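PDB 1LKX: myosin IE heavy chain from Dictyostelium discoideum, which uses ATP hydrolysis, activated by actin, to work as a single-headed class-1 motor on actin filaments, and may move membranes relative to them. Local coordinates for residues S133-D138 with E254-K259; H486-V491 with R504-A509; A625-Y630 with K674-I679; Q204-L209 with L217-N222. All coordinates share one frame; numbering follows the deposited sequence.

Contact 1: S133-D138 with E254-K259. Unlike the reference sequence in segment 133-138: Leu-137 (reference Phe), Asp-138 (reference Gln).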
loop_
_atom_site.group_PDB
_atom_site.type_symbol
_atom_site.label_atom_id
_atom_site.label_comp_id
_atom_site.label_asym_id
_atom_site.label_seq_id
_atom_site.Cartn_x
_atom_site.Cartn_y
_atom_site.Cartn_z
ATOM N N SER A 133 11.612 -12.023 -15.202
ATOM C CA SER A 133 12.104 -11.035 -14.253
ATOM C C SER A 133 11.790 -9.673 -14.842
ATOM O O SER A 133 11.171 -8.834 -14.194
ATOM C CB SER A 133 13.613 -11.181 -14.063
ATOM O OG SER A 133 13.928 -12.411 -13.438
ATOM N N LYS A 134 12.210 -9.478 -16.092
ATOM C CA LYS A 134 11.991 -8.229 -16.814
ATOM C C LYS A 134 10.524 -7.835 -16.746
ATOM O O LYS A 134 10.198 -6.656 -16.623
ATOM C CB LYS A 134 12.441 -8.385 -18.274
ATOM C CG LYS A 134 12.038 -7.249 -19.231
ATOM C CD LYS A 134 12.605 -5.900 -18.819
ATOM C CE LYS A 134 12.213 -4.800 -19.805
ATOM N NZ LYS A 134 12.532 -3.431 -19.277
ATOM N N MET A 135 9.644 -8.833 -16.808
ATOM C CA MET A 135 8.205 -8.602 -16.751
ATOM C C MET A 135 7.739 -8.173 -15.380
ATOM O O MET A 135 7.000 -7.201 -15.262
ATOM C CB MET A 135 7.445 -9.853 -17.150
ATOM C CG MET A 135 7.538 -10.179 -18.613
ATOM S SD MET A 135 6.416 -11.508 -18.988
ATOM C CE MET A 135 7.543 -12.949 -18.907
ATOM N N LEU A 136 8.150 -8.895 -14.345
ATOM C CA LEU A 136 7.741 -8.519 -12.999
ATOM C C LEU A 136 8.145 -7.071 -12.749
ATOM O O LEU A 136 7.376 -6.284 -12.213
ATOM C CB LEU A 136 8.396 -9.425 -11.956
ATOM C CG LEU A 136 8.021 -10.905 -12.005
ATOM C CD1 LEU A 136 8.888 -11.710 -11.048
ATOM C CD2 LEU A 136 6.554 -11.053 -11.668
ATOM N N LEU A 137 9.356 -6.714 -13.153
ATOM C CA LEU A 137 9.835 -5.353 -12.956
ATOM C C LEU A 137 9.079 -4.298 -13.767
ATOM O O LEU A 137 8.720 -3.251 -13.240
ATOM C CB LEU A 137 11.325 -5.276 -13.273
ATOM C CG LEU A 137 12.218 -6.090 -12.343
ATOM C CD1 LEU A 137 13.654 -5.926 -12.766
ATOM C CD2 LEU A 137 12.026 -5.626 -10.913
ATOM N N ASP A 138 8.846 -4.561 -15.049
ATOM C CA ASP A 138 8.117 -3.616 -15.888
ATOM C C ASP A 138 6.673 -3.410 -15.422
ATOM O O ASP A 138 6.031 -2.427 -15.790
ATOM C CB ASP A 138 8.131 -4.090 -17.339
ATOM C CG ASP A 138 9.408 -3.712 -18.059
ATOM O OD1 ASP A 138 10.447 -3.552 -17.375
ATOM O OD2 ASP A 138 9.373 -3.580 -19.307
ATOM N N GLU A 254 4.219 -3.302 -23.902
ATOM C CA GLU A 254 4.591 -4.358 -24.836
ATOM C C GLU A 254 5.330 -5.505 -24.176
ATOM O O GLU A 254 5.105 -6.660 -24.522
ATOM C CB GLU A 254 5.425 -3.768 -25.965
ATOM C CG GLU A 254 4.664 -2.702 -26.732
ATOM C CD GLU A 254 5.554 -1.799 -27.573
ATOM O OE1 GLU A 254 6.643 -1.408 -27.095
ATOM O OE2 GLU A 254 5.153 -1.467 -28.709
ATOM N N THR A 255 6.207 -5.193 -23.230
ATOM C CA THR A 255 6.950 -6.228 -22.517
ATOM C C THR A 255 5.943 -7.138 -21.814
ATOM O O THR A 255 6.238 -8.300 -21.504
ATOM C CB THR A 255 7.911 -5.603 -21.458
ATOM O OG1 THR A 255 8.950 -4.873 -22.127
ATOM C CG2 THR A 255 8.542 -6.685 -20.570
ATOM N N LEU A 256 4.748 -6.595 -21.576
ATOM C CA LEU A 256 3.675 -7.321 -20.908
ATOM C C LEU A 256 2.618 -7.840 -21.874
ATOM O O LEU A 256 1.588 -8.367 -21.455
ATOM C CB LEU A 256 3.012 -6.432 -19.861
ATOM C CG LEU A 256 3.850 -6.165 -18.617
ATOM C CD1 LEU A 256 3.172 -5.129 -17.742
ATOM C CD2 LEU A 256 4.048 -7.461 -17.861
ATOM N N GLY A 257 2.872 -7.682 -23.168
ATOM C CA GLY A 257 1.935 -8.169 -24.162
ATOM C C GLY A 257 0.671 -7.356 -24.345
ATOM O O GLY A 257 -0.442 -7.876 -24.245
ATOM N N LEU A 258 0.843 -6.071 -24.607
ATOM C CA LEU A 258 -0.280 -5.184 -24.845
ATOM C C LEU A 258 0.100 -4.407 -26.092
ATOM O O LEU A 258 0.548 -3.264 -26.014
ATOM C CB LEU A 258 -0.482 -4.231 -23.671
ATOM C CG LEU A 258 -0.866 -4.857 -22.330
ATOM C CD1 LEU A 258 -1.059 -3.774 -21.284
ATOM C CD2 LEU A 258 -2.132 -5.655 -22.493
ATOM N N LYS A 259 -0.066 -5.049 -27.244
ATOM C CA LYS A 259 0.270 -4.446 -28.528
ATOM C C LYS A 259 -0.505 -3.159 -28.758
ATOM O O LYS A 259 -1.440 -2.853 -28.025
ATOM C CB LYS A 259 -0.009 -5.433 -29.662
ATOM C CG LYS A 259 0.717 -6.769 -29.514
ATOM C CD LYS A 259 0.110 -7.620 -28.398
ATOM C CE LYS A 259 0.806 -8.975 -28.266
ATOM N NZ LYS A 259 0.117 -9.878 -27.283
#
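Helix-to-helix packing in the myosin motor domain joins helix 127-147 to the C-terminal end of helix 242-255, and Thr-255 fits against Lys-134, Met-135 and Asp-138. The polar half of the contact illustrates how one carboxylate can serve two partners. Thr-255 OG1 donates to Asp-138 OD2 at 3.1 Å, arriving on the anti side of that oxygen and 28° out of the carboxylate plane. One helical turn earlier, Lys-134 NZ forms a salt bridge with Asp-138 OD1 at 2.8 Å, meeting the syn lone pair of that oxygen, so the carboxylate is held from within its own helix as well as from across the contact. With CG anti to the backbone N (chi1 169°), Lys-134 lays CG against Thr-255 CG2 at 3.8 Å; the bend at chi2 then carries NZ round to the carboxylate. Replacing Thr-255 by a valine removes the hydroxyl, and would probably leave Asp-138 OD2 without its mate across the interface. Beside this, Met-135 CG passes 3.7 Å from the carbonyl oxygen O of Thr-255. Met-135 and Leu-256 also touch Ile-371 and Ile-372 of helix 342-372, respectively, and form the apolar pair, with Leu-256 CD2 4.2 Å from Met-135 CB.

Contact 2: H486-V491 with R504-A509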
loop_
_atom_site.group_PDB
_atom_site.type_symbol
_atom_site.label_atom_id
_atom_site.label_comp_id
_atom_site.label_asym_id
_atom_site.label_seq_id
_atom_site.Cartn_x
_atom_site.Cartn_y
_atom_site.Cartn_z
ATOM N N HIS A 486 -10.363 7.616 21.424
ATOM C CA HIS A 486 -10.129 7.454 19.992
ATOM C C HIS A 486 -11.195 8.125 19.134
ATOM O O HIS A 486 -10.986 8.323 17.936
ATOM C CB HIS A 486 -10.046 5.968 19.642
ATOM C CG HIS A 486 -9.071 5.211 20.487
ATOM N ND1 HIS A 486 -7.717 5.477 20.480
ATOM C CD2 HIS A 486 -9.254 4.216 21.386
ATOM C CE1 HIS A 486 -7.109 4.677 21.337
ATOM N NE2 HIS A 486 -8.019 3.903 21.900
ATOM N N LEU A 487 -12.331 8.471 19.740
ATOM C CA LEU A 487 -13.410 9.145 19.015
ATOM C C LEU A 487 -13.955 10.367 19.749
ATOM O O LEU A 487 -14.428 10.277 20.873
ATOM C CB LEU A 487 -14.565 8.176 18.713
ATOM C CG LEU A 487 -15.799 8.767 18.011
ATOM C CD1 LEU A 487 -15.387 9.758 16.944
ATOM C CD2 LEU A 487 -16.603 7.651 17.381
ATOM N N GLN A 488 -13.884 11.515 19.097
ATOM C CA GLN A 488 -14.364 12.765 19.665
ATOM C C GLN A 488 -15.266 13.480 18.672
ATOM O O GLN A 488 -15.326 13.131 17.492
ATOM C CB GLN A 488 -13.204 13.708 19.967
ATOM C CG GLN A 488 -12.338 13.334 21.124
ATOM C CD GLN A 488 -11.261 14.369 21.343
ATOM O OE1 GLN A 488 -10.404 14.573 20.486
ATOM N NE2 GLN A 488 -11.309 15.044 22.490
ATOM N N SER A 489 -15.945 14.507 19.165
ATOM C CA SER A 489 -16.820 15.317 18.338
ATOM C C SER A 489 -17.149 16.581 19.111
ATOM O O SER A 489 -17.069 16.610 20.345
ATOM C CB SER A 489 -18.100 14.566 18.000
ATOM O OG SER A 489 -18.990 14.595 19.091
ATOM N N TYR A 490 -17.509 17.627 18.377
ATOM C CA TYR A 490 -17.833 18.903 18.987
ATOM C C TYR A 490 -18.922 18.723 20.031
ATOM O O TYR A 490 -18.840 19.251 21.143
ATOM C CB TYR A 490 -18.302 19.887 17.922
ATOM C CG TYR A 490 -18.740 21.209 18.488
ATOM C CD1 TYR A 490 -17.828 22.063 19.107
ATOM C CD2 TYR A 490 -20.073 21.597 18.432
ATOM C CE1 TYR A 490 -18.240 23.270 19.659
ATOM C CE2 TYR A 490 -20.494 22.798 18.979
ATOM C CZ TYR A 490 -19.578 23.630 19.593
ATOM O OH TYR A 490 -20.006 24.807 20.165
ATOM N N VAL A 491 -19.938 17.965 19.654
ATOM C CA VAL A 491 -21.066 17.700 20.524
ATOM C C VAL A 491 -20.655 17.252 21.921
ATOM O O VAL A 491 -20.691 18.048 22.854
ATOM C CB VAL A 491 -21.971 16.644 19.903
ATOM C CG1 VAL A 491 -23.245 16.527 20.689
ATOM C CG2 VAL A 491 -22.266 17.014 18.467
ATOM N N ARG A 504 -13.514 13.501 15.198
ATOM C CA ARG A 504 -12.099 13.236 15.432
ATOM C C ARG A 504 -11.857 11.767 15.724
ATOM O O ARG A 504 -12.595 11.138 16.468
ATOM C CB ARG A 504 -11.625 14.099 16.609
ATOM C CG ARG A 504 -10.289 13.734 17.228
ATOM C CD ARG A 504 -9.141 14.458 16.575
ATOM N NE ARG A 504 -9.330 15.911 16.496
ATOM C CZ ARG A 504 -9.581 16.721 17.528
ATOM N NH1 ARG A 504 -9.690 16.240 18.757
ATOM N NH2 ARG A 504 -9.713 18.029 17.328
ATOM N N LEU A 505 -10.821 11.213 15.124
ATOM C CA LEU A 505 -10.481 9.819 15.351
ATOM C C LEU A 505 -9.018 9.813 15.773
ATOM O O LEU A 505 -8.155 10.299 15.055
ATOM C CB LEU A 505 -10.693 9.012 14.064
ATOM C CG LEU A 505 -10.583 7.486 14.101
ATOM C CD1 LEU A 505 -11.293 6.959 15.309
ATOM C CD2 LEU A 505 -11.195 6.894 12.844
ATOM N N LYS A 506 -8.747 9.284 16.959
ATOM C CA LYS A 506 -7.382 9.240 17.481
ATOM C C LYS A 506 -6.640 8.004 17.019
ATOM O O LYS A 506 -6.556 7.016 17.746
ATOM C CB LYS A 506 -7.389 9.278 19.010
ATOM C CG LYS A 506 -7.819 10.611 19.596
ATOM C CD LYS A 506 -7.748 10.587 21.100
ATOM C CE LYS A 506 -7.882 11.981 21.654
ATOM N NZ LYS A 506 -6.735 12.854 21.252
ATOM N N HIS A 507 -6.107 8.072 15.804
ATOM C CA HIS A 507 -5.369 6.963 15.207
ATOM C C HIS A 507 -4.090 6.709 15.979
ATOM O O HIS A 507 -3.676 7.530 16.798
ATOM C CB HIS A 507 -5.025 7.269 13.740
ATOM C CG HIS A 507 -6.174 7.096 12.798
ATOM N ND1 HIS A 507 -6.557 5.865 12.313
ATOM C CD2 HIS A 507 -7.009 8.000 12.232
ATOM C CE1 HIS A 507 -7.573 6.018 11.485
ATOM N NE2 HIS A 507 -7.866 7.305 11.416
ATOM N N TYR A 508 -3.459 5.570 15.706
ATOM C CA TYR A 508 -2.210 5.211 16.367
ATOM C C TYR A 508 -1.103 6.197 15.972
ATOM O O TYR A 508 -0.167 6.420 16.726
ATOM C CB TYR A 508 -1.799 3.785 15.972
ATOM C CG TYR A 508 -1.167 3.679 14.601
ATOM C CD1 TYR A 508 -1.908 3.918 13.442
ATOM C CD2 TYR A 508 0.193 3.393 14.460
ATOM C CE1 TYR A 508 -1.304 3.879 12.173
ATOM C CE2 TYR A 508 0.803 3.353 13.196
ATOM C CZ TYR A 508 0.048 3.596 12.064
ATOM O OH TYR A 508 0.642 3.538 10.829
ATOM N N ALA A 509 -1.227 6.787 14.782
ATOM C CA ALA A 509 -0.234 7.719 14.253
ATOM C C ALA A 509 -0.625 9.195 14.365
ATOM O O ALA A 509 -0.061 10.047 13.672
ATOM C CB ALA A 509 0.057 7.369 12.801
#
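Gln-488 turns CG away from its carbonyl carbon (chi1 -72°), while Arg-504 turns CG away from its backbone N (chi1 166°) and then bends twice, at chi2 and chi3. The two side chains consequently run side by side in the same direction from one face of the sheet, with CB of Gln-488 3.7 Å from CB of Arg-504. At their ends OE1 of Gln-488 comes to the edge of the guanidinium, in its plane, where NH1 makes a weak bond; the amide itself is turned 57° from that plane. Lys-506 extends along the same side, its CE 3.8 Å from Gln-488 OE1, and its NZ goes on to a salt bridge with Asp-511 of the next strand.

The backbones beneath provide the regular part of the example. Gln-488 and Arg-504 are a hydrogen-bonded antiparallel pair, N of Gln-488 giving to O of Arg-504 at 3.0 Å and N of Arg-504 returning to O of Gln-488 at 2.9 Å. Lys-506 N also donates to His-486 O. Past the end of the strand, the His-486 side chain adds a weak bond from ND1 to Lys-506 O, 3.3 Å. Leu-487 and Leu-505, the non-hydrogen-bonded pair, line the other face, meeting Ile-477 and Leu-401 respectively. This is how a short edge strand, 487-488, closes one side of the three-stranded antiparallel sheet in the lower 50 kDa subdomain of myosin.

Contact 3: A625-Y630 with K674-I679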
loop_
_atom_site.group_PDB
_atom_site.type_symbol
_atom_site.label_atom_id
_atom_site.label_comp_id
_atom_site.label_asym_id
_atom_site.label_seq_id
_atom_site.Cartn_x
_atom_site.Cartn_y
_atom_site.Cartn_z
ATOM N N ALA A 625 18.365 -13.780 21.109
ATOM C CA ALA A 625 18.486 -13.813 19.655
ATOM C C ALA A 625 17.498 -14.796 19.072
ATOM O O ALA A 625 16.434 -14.405 18.611
ATOM C CB ALA A 625 19.895 -14.201 19.254
ATOM N N GLY A 626 17.852 -16.076 19.096
ATOM C CA GLY A 626 16.967 -17.094 18.558
ATOM C C GLY A 626 16.431 -18.050 19.611
ATOM O O GLY A 626 17.104 -18.326 20.608
ATOM N N ARG A 627 15.214 -18.548 19.389
ATOM C CA ARG A 627 14.562 -19.492 20.298
ATOM C C ARG A 627 14.261 -20.775 19.542
ATOM O O ARG A 627 13.103 -21.109 19.300
ATOM C CB ARG A 627 13.257 -18.909 20.861
ATOM C CG ARG A 627 12.178 -18.574 19.830
ATOM C CD ARG A 627 12.614 -17.447 18.905
ATOM N NE ARG A 627 13.163 -16.317 19.650
ATOM C CZ ARG A 627 12.483 -15.610 20.546
ATOM N NH1 ARG A 627 11.220 -15.916 20.810
ATOM N NH2 ARG A 627 13.067 -14.603 21.183
ATOM N N ILE A 628 15.319 -21.489 19.170
ATOM C CA ILE A 628 15.182 -22.731 18.421
ATOM C C ILE A 628 14.486 -23.803 19.253
ATOM O O ILE A 628 14.900 -24.117 20.368
ATOM C CB ILE A 628 16.563 -23.261 17.943
ATOM C CG1 ILE A 628 17.351 -22.125 17.270
ATOM C CG2 ILE A 628 16.365 -24.420 16.964
ATOM C CD1 ILE A 628 18.758 -22.495 16.814
ATOM N N GLU A 629 13.410 -24.344 18.691
ATOM C CA GLU A 629 12.612 -25.384 19.329
ATOM C C GLU A 629 13.546 -26.508 19.769
ATOM O O GLU A 629 14.682 -26.585 19.300
ATOM C CB GLU A 629 11.582 -25.901 18.322
ATOM C CG GLU A 629 10.879 -24.781 17.546
ATOM C CD GLU A 629 10.421 -25.218 16.166
ATOM O OE1 GLU A 629 11.276 -25.709 15.404
ATOM O OE2 GLU A 629 9.221 -25.066 15.838
ATOM N N TYR A 630 13.073 -27.379 20.657
ATOM C CA TYR A 630 13.895 -28.485 21.153
ATOM C C TYR A 630 14.218 -29.591 20.153
ATOM O O TYR A 630 15.360 -29.714 19.697
ATOM C CB TYR A 630 13.243 -29.106 22.388
ATOM C CG TYR A 630 13.725 -28.514 23.692
ATOM C CD1 TYR A 630 12.923 -28.550 24.828
ATOM C CD2 TYR A 630 14.982 -27.912 23.790
ATOM C CE1 TYR A 630 13.346 -27.998 26.026
ATOM C CE2 TYR A 630 15.416 -27.359 24.989
ATOM C CZ TYR A 630 14.589 -27.404 26.100
ATOM O OH TYR A 630 14.985 -26.836 27.287
ATOM N N LYS A 674 10.737 -24.892 28.255
ATOM C CA LYS A 674 9.925 -26.098 28.372
ATOM C C LYS A 674 9.930 -26.933 27.086
ATOM O O LYS A 674 9.735 -28.150 27.127
ATOM C CB LYS A 674 8.486 -25.724 28.749
ATOM C CG LYS A 674 8.377 -25.020 30.095
ATOM C CD LYS A 674 6.934 -24.899 30.589
ATOM C CE LYS A 674 6.163 -23.830 29.839
ATOM N NZ LYS A 674 4.853 -23.539 30.484
ATOM N N THR A 675 10.160 -26.281 25.949
ATOM C CA THR A 675 10.182 -26.980 24.668
ATOM C C THR A 675 11.123 -26.354 23.638
ATOM O O THR A 675 11.343 -26.919 22.564
ATOM C CB THR A 675 8.760 -27.075 24.060
ATOM O OG1 THR A 675 8.043 -25.856 24.305
ATOM C CG2 THR A 675 8.005 -28.253 24.663
ATOM N N LYS A 676 11.680 -25.194 23.975
ATOM C CA LYS A 676 12.604 -24.495 23.086
ATOM C C LYS A 676 13.853 -24.060 23.855
ATOM O O LYS A 676 13.830 -23.947 25.084
ATOM C CB LYS A 676 11.934 -23.252 22.491
ATOM C CG LYS A 676 10.832 -23.510 21.475
ATOM C CD LYS A 676 10.117 -22.202 21.126
ATOM C CE LYS A 676 9.123 -22.356 19.973
ATOM N NZ LYS A 676 9.783 -22.420 18.636
ATOM N N VAL A 677 14.940 -23.826 23.122
ATOM C CA VAL A 677 16.201 -23.368 23.705
ATOM C C VAL A 677 16.330 -21.902 23.326
ATOM O O VAL A 677 15.785 -21.477 22.310
ATOM C CB VAL A 677 17.416 -24.116 23.114
ATOM C CG1 VAL A 677 18.707 -23.555 23.682
ATOM C CG2 VAL A 677 17.316 -25.582 23.414
ATOM N N PHE A 678 17.045 -21.124 24.130
ATOM C CA PHE A 678 17.218 -19.711 23.828
ATOM C C PHE A 678 18.688 -19.319 23.871
ATOM O O PHE A 678 19.405 -19.700 24.793
ATOM C CB PHE A 678 16.402 -18.873 24.810
ATOM C CG PHE A 678 14.919 -19.091 24.699
ATOM C CD1 PHE A 678 14.361 -20.331 24.977
ATOM C CD2 PHE A 678 14.078 -18.059 24.289
ATOM C CE1 PHE A 678 12.983 -20.541 24.848
ATOM C CE2 PHE A 678 12.696 -18.258 24.156
ATOM C CZ PHE A 678 12.150 -19.499 24.435
ATOM N N ILE A 679 19.129 -18.569 22.864
ATOM C CA ILE A 679 20.522 -18.127 22.768
ATOM C C ILE A 679 20.596 -16.605 22.589
ATOM O O ILE A 679 20.520 -16.097 21.472
ATOM C CB ILE A 679 21.235 -18.803 21.573
ATOM C CG1 ILE A 679 21.181 -20.330 21.707
ATOM C CG2 ILE A 679 22.680 -18.336 21.507
ATOM C CD1 ILE A 679 19.836 -20.949 21.436
#
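Ala-625 and Gly-626 both face Ile-679, a classic beta bulge that interrupts the pairing of segment 625-630 with strand 677-679. Ile-679 N donates to Gly-626 O at 3.0 Å. Beyond the bulge, Val-677 N gives a bond to Ile-628 O at 2.8 Å, and Tyr-630 N donates to Thr-675 O, so three backbone bonds join the two segments.

Side chains fill in around this frame. Phe-678, with its ring set by chi1 -64°, presents a face to Arg-627: CB of Arg-627 lies 3.7 Å from the ring centroid, 25° off the normal, a CH-pi contact. Beyond CB the Arg-627 chain bends at chi2 and chi3; Phe-678 CE2 lies over one face of the guanidinium, whose NH1 forms a salt bridge with Glu-425 of helix 398-430. At the far end the Tyr-630 ring lies against the backbone of segment 674-679, with Lys-676 N 3.7 Å above one face, while its OH is hydrogen-bonded to Gly-673 O and Lys-653 NZ. With an alanine in place of Tyr-630, the backbone at Thr-675 and Lys-676 is likely to lose its aromatic cover, and Gly-673 O its hydroxyl partner.

The pairing belongs to the converter, and helix 398-430 is the relay helix of myosins. The chemistry implies two kinds of grip: neutral backbone bonds and ring contacts hold the converter segments together, while the salt bridge of Arg-627, with the hydrogen bond of Thr-675 to Glu-429, probably ties them to the relay helix.

Contact 4: Q204-L209 with L217-N222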
loop_
_atom_site.group_PDB
_atom_site.type_symbol
_atom_site.label_atom_id
_atom_site.label_comp_id
_atom_site.label_asym_id
_atom_site.label_seq_id
_atom_site.Cartn_x
_atom_site.Cartn_y
_atom_site.Cartn_z
ATOM N N GLN A 204 0.639 12.261 -18.750
ATOM C CA GLN A 204 1.666 11.676 -19.591
ATOM C C GLN A 204 1.162 11.326 -20.988
ATOM O O GLN A 204 1.886 11.466 -21.973
ATOM C CB GLN A 204 2.238 10.448 -18.889
ATOM C CG GLN A 204 2.571 10.734 -17.437
ATOM C CD GLN A 204 3.266 9.590 -16.751
ATOM O OE1 GLN A 204 2.936 8.429 -16.971
ATOM N NE2 GLN A 204 4.228 9.913 -15.893
ATOM N N MET A 205 -0.079 10.870 -21.074
ATOM C CA MET A 205 -0.667 10.527 -22.364
ATOM C C MET A 205 -0.806 11.789 -23.207
ATOM O O MET A 205 -0.486 11.802 -24.399
ATOM C CB MET A 205 -2.047 9.912 -22.172
ATOM C CG MET A 205 -2.937 10.075 -23.378
ATOM S SD MET A 205 -4.638 9.680 -22.998
ATOM C CE MET A 205 -4.813 8.082 -23.795
ATOM N N LEU A 206 -1.296 12.848 -22.572
ATOM C CA LEU A 206 -1.488 14.117 -23.248
ATOM C C LEU A 206 -0.191 14.697 -23.808
ATOM O O LEU A 206 -0.231 15.533 -24.712
ATOM C CB LEU A 206 -2.152 15.109 -22.295
ATOM C CG LEU A 206 -3.644 15.357 -22.517
ATOM C CD1 LEU A 206 -4.343 14.075 -22.898
ATOM C CD2 LEU A 206 -4.253 15.940 -21.257
ATOM N N LYS A 207 0.954 14.252 -23.288
ATOM C CA LYS A 207 2.236 14.749 -23.762
ATOM C C LYS A 207 3.070 13.632 -24.354
ATOM O O LYS A 207 4.252 13.803 -24.622
ATOM C CB LYS A 207 3.002 15.393 -22.615
ATOM C CG LYS A 207 2.210 16.444 -21.874
ATOM C CD LYS A 207 2.986 16.965 -20.664
ATOM C CE LYS A 207 2.076 17.764 -19.707
ATOM N NZ LYS A 207 2.770 18.265 -18.471
ATOM N N GLY A 208 2.452 12.481 -24.571
ATOM C CA GLY A 208 3.197 11.364 -25.114
ATOM C C GLY A 208 2.691 10.857 -26.443
ATOM O O GLY A 208 3.479 10.463 -27.298
ATOM N N LEU A 209 1.375 10.856 -26.620
ATOM C CA LEU A 209 0.785 10.391 -27.866
ATOM C C LEU A 209 1.079 11.340 -29.025
ATOM O O LEU A 209 1.291 12.541 -28.829
ATOM C CB LEU A 209 -0.727 10.233 -27.710
ATOM C CG LEU A 209 -1.186 9.095 -26.814
ATOM C CD1 LEU A 209 -2.697 9.038 -26.835
ATOM C CD2 LEU A 209 -0.600 7.788 -27.302
ATOM N N LEU A 217 -8.542 10.845 -31.262
ATOM C CA LEU A 217 -9.211 10.752 -29.969
ATOM C C LEU A 217 -10.007 12.002 -29.648
ATOM O O LEU A 217 -10.799 12.012 -28.717
ATOM C CB LEU A 217 -8.182 10.513 -28.863
ATOM C CG LEU A 217 -7.537 9.131 -28.818
ATOM C CD1 LEU A 217 -6.350 9.168 -27.883
ATOM C CD2 LEU A 217 -8.552 8.093 -28.372
ATOM N N GLY A 218 -9.792 13.057 -30.419
ATOM C CA GLY A 218 -10.508 14.294 -30.178
ATOM C C GLY A 218 -9.859 15.066 -29.050
ATOM O O GLY A 218 -10.466 15.963 -28.460
ATOM N N LEU A 219 -8.609 14.717 -28.756
ATOM C CA LEU A 219 -7.861 15.358 -27.683
ATOM C C LEU A 219 -6.897 16.404 -28.192
ATOM O O LEU A 219 -6.492 16.384 -29.353
ATOM C CB LEU A 219 -7.077 14.317 -26.875
ATOM C CG LEU A 219 -7.898 13.316 -26.059
ATOM C CD1 LEU A 219 -6.976 12.368 -25.341
ATOM C CD2 LEU A 219 -8.773 14.046 -25.061
ATOM N N THR A 220 -6.546 17.323 -27.301
ATOM C CA THR A 220 -5.604 18.390 -27.590
ATOM C C THR A 220 -4.529 18.283 -26.530
ATOM O O THR A 220 -4.845 18.183 -25.344
ATOM C CB THR A 220 -6.263 19.773 -27.481
ATOM O OG1 THR A 220 -5.255 20.767 -27.244
ATOM C CG2 THR A 220 -7.276 19.788 -26.354
ATOM N N PRO A 221 -3.247 18.299 -26.940
ATOM C CA PRO A 221 -2.097 18.198 -26.031
ATOM C C PRO A 221 -2.038 19.378 -25.082
ATOM O O PRO A 221 -1.292 20.330 -25.310
ATOM C CB PRO A 221 -0.912 18.173 -26.985
ATOM C CG PRO A 221 -1.368 19.081 -28.069
ATOM C CD PRO A 221 -2.793 18.606 -28.307
ATOM N N ASN A 222 -2.812 19.311 -24.008
ATOM C CA ASN A 222 -2.851 20.409 -23.068
ATOM C C ASN A 222 -3.825 20.086 -21.939
ATOM O O ASN A 222 -5.036 20.163 -22.112
ATOM C CB ASN A 222 -3.285 21.672 -23.822
ATOM C CG ASN A 222 -3.058 22.939 -23.027
ATOM O OD1 ASN A 222 -3.809 23.250 -22.098
ATOM N ND2 ASN A 222 -2.012 23.678 -23.380
#
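Leu-206 is the main bump of this contact, directed from the last turn of helix 200-206 into the curve that the backbone of residues 219-222 makes around it. Its branches touch different walls of that hollow. CD1 crosses the Leu-219 side chain at about a right angle, 4.0 Å from Leu-219 CD1; CG lies 4.2 Å from Thr-220 O; and CD2 reaches the far wall, 4.2 Å from Asn-222 C. The floor is bent by an inverse gamma turn centred on Pro-221, whose CA approaches Leu-206 O at 3.5 Å in a CA-H...O contact.

Leu-219 is the answering bump. With CG set opposite its own carbonyl carbon (chi1 -67°), it sends CD1 into the notch between Leu-206 and Met-205, where the sulfur SD of Met-205 is 4.3 Å away. Ala-271 of helix 260-276 also touches Leu-219, and Leu-274 of that helix meets Leu-206. A second, smaller fit lies further along, where Leu-209 and Leu-217 cross at about a right angle with their CD1 atoms 3.8 Å apart.

No hydrogen bond spans the two segments, so the fit rests on shape. Each segment closes its own helix end instead: Met-205 O accepts from both Gly-208 N and Leu-209 N, and Gly-218, at positive phi, makes a Schellman motif after helix 211-217. The whole is two short consecutive helices, 200-206 and 211-217, with the loop after the second folded back against the end of the first, an all-helical part of the myosin head that is probably in the upper 50 kDa subdomain.

In the fold
All four contacts lie in the motor domain but away from the pocket that holds ADP, vanadate and magnesium, and none touches another. Contact 4 is nested in the chain loop closed by contact 1; their centres are about 24 Å apart, and helix 242-255 links them, its end forming part of contact 1 while Phe-246 meets Leu-209 of contact 4. Contacts 2 and 3, with centres about 42 Å apart, share the long relay helix 398-430, through Glu-408 and Glu-425 respectively. Contacts 1 and 2 fall on opposite sides of the chain's centre, and contacts 3 and 4 do likewise, with about 62 Å between their centres.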